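Side-chain contact in beta-hexosaminidase (Neisseria gonorrhoeae, PDB 6JTJ), which probably cleaves terminal beta-1,4-linked N-acetylglucosamine from peptide-linked peptidoglycan fragments during cell-wall recycling: residues 279-282 against 283-287. Numbering follows the deposited sequence.
Sequences QILR and RDIGF
Arg282 reaches past the C-terminal end of helix 274-284 to meet Phe287 at both its ring and its carbonyl. A bend at chi2 (-66°) folds the arginine chain over, and NH1 donates to Phe287 O at 2.9 Å along a nearly straight N-H line. The oxygen lies in the guanidinium plane, yet the donor stands well above the carbonyl plane and not on a lone pair. Guanidinium and ring planes are nearly parallel, 7° apart, but offset, and NH1 approaches the ring obliquely, 3.5 Å from Phe287 CD2. Leu281 and Phe287 run side by side, pointing alike; Leu281 CD1 packs 3.5 Å from Phe287 CB and also meets Ile285 CD1, while Leu281 CG and CD2 approach the ring at CD2.

The backbone turns out of the helix at Gly286, whose positive phi suits glycine. Two wider i+5 bonds, Asp284 N to Gln279 O and Ile285 N to Ile280 O, precede the turn, and Phe287 N reaches back to Leu281 O (3.2 Å), closing a seven-residue turn. One water donates to both Arg282 O and Phe287 O, giving the latter a second donor. Arg282 also bonds Gly289 O and salt-bridges Asp320, while Leu281 and Ile285 touch Phe212. In the barrel-type domain of this family 3 glycosidase, the arginine thus ties the helix end to the segment entering strand 290-295, its charge probably balanced partly by Asp320, with Arg349 close by.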
# COMPACT_ATOMS: atom_id res chain seq x y z
N GLN C 279 5.98 -24.10 13.16
CA GLN C 279 5.57 -24.32 14.52
C GLN C 279 4.12 -23.83 14.74
O GLN C 279 3.30 -24.56 15.32
CB GLN C 279 6.61 -23.65 15.45
CG GLN C 279 6.35 -23.66 16.94
CD GLN C 279 7.43 -22.94 17.73
OE1 GLN C 279 8.58 -22.81 17.28
NE2 GLN C 279 7.07 -22.46 18.92
N ILE C 280 3.79 -22.63 14.26
CA ILE C 280 2.46 -22.08 14.52
C ILE C 280 1.44 -22.53 13.48
O ILE C 280 0.45 -23.17 13.83
CB ILE C 280 2.49 -20.55 14.69
CG1 ILE C 280 3.25 -20.20 15.98
CG2 ILE C 280 1.09 -19.98 14.79
CD1 ILE C 280 3.74 -18.77 16.06
N LEU C 281 1.68 -22.23 12.21
CA LEU C 281 0.70 -22.55 11.18
C LEU C 281 0.52 -24.05 10.92
O LEU C 281 -0.60 -24.53 10.87
CB LEU C 281 1.03 -21.81 9.87
CG LEU C 281 0.04 -21.95 8.71
CD1 LEU C 281 -1.38 -21.63 9.13
CD2 LEU C 281 0.47 -21.07 7.53
N ARG C 282 1.61 -24.79 10.73
CA ARG C 282 1.52 -26.24 10.50
C ARG C 282 1.16 -26.98 11.78
O ARG C 282 0.12 -27.62 11.84
CB ARG C 282 2.83 -26.81 9.94
CG ARG C 282 3.22 -26.38 8.53
CD ARG C 282 2.26 -26.91 7.49
NE ARG C 282 2.70 -26.56 6.16
CZ ARG C 282 1.90 -26.38 5.11
NH1 ARG C 282 0.58 -26.50 5.20
NH2 ARG C 282 2.43 -26.10 3.92
N ARG C 283 2.01 -26.88 12.79
CA ARG C 283 1.87 -27.71 13.99
C ARG C 283 0.69 -27.31 14.85
O ARG C 283 -0.16 -28.12 15.15
CB ARG C 283 3.13 -27.68 14.87
CG ARG C 283 3.56 -29.07 15.26
CD ARG C 283 4.28 -29.20 16.56
NE ARG C 283 5.19 -28.15 16.98
CZ ARG C 283 4.83 -27.12 17.74
NH1 ARG C 283 3.55 -26.95 18.09
NH2 ARG C 283 5.75 -26.25 18.11
N ASP C 284 0.67 -26.05 15.28
CA ASP C 284 -0.32 -25.58 16.22
C ASP C 284 -1.71 -25.45 15.57
O ASP C 284 -2.71 -25.89 16.14
CB ASP C 284 0.16 -24.27 16.80
CG ASP C 284 -0.53 -23.91 18.08
OD1 ASP C 284 -1.72 -24.27 18.25
OD2 ASP C 284 0.09 -23.21 18.90
N ILE C 285 -1.77 -24.86 14.38
CA ILE C 285 -3.05 -24.63 13.72
C ILE C 285 -3.52 -25.86 12.93
O ILE C 285 -4.73 -26.04 12.74
CB ILE C 285 -3.00 -23.36 12.83
CG1 ILE C 285 -2.84 -22.13 13.73
CG2 ILE C 285 -4.25 -23.22 11.96
CD1 ILE C 285 -2.47 -20.86 13.01
N GLY C 286 -2.60 -26.67 12.45
CA GLY C 286 -2.95 -27.88 11.70
C GLY C 286 -3.22 -27.65 10.22
O GLY C 286 -3.84 -28.49 9.56
N PHE C 287 -2.75 -26.53 9.69
CA PHE C 287 -3.01 -26.19 8.29
C PHE C 287 -2.25 -27.14 7.36
O PHE C 287 -1.04 -27.31 7.48
CB PHE C 287 -2.60 -24.72 8.03
CG PHE C 287 -2.77 -24.28 6.62
CD1 PHE C 287 -4.04 -24.21 6.04
CD2 PHE C 287 -1.68 -23.91 5.85
CE1 PHE C 287 -4.20 -23.77 4.72
CE2 PHE C 287 -1.83 -23.47 4.54
CZ PHE C 287 -3.09 -23.41 3.97
O HOH W 1 -0.25 -29.02 9.56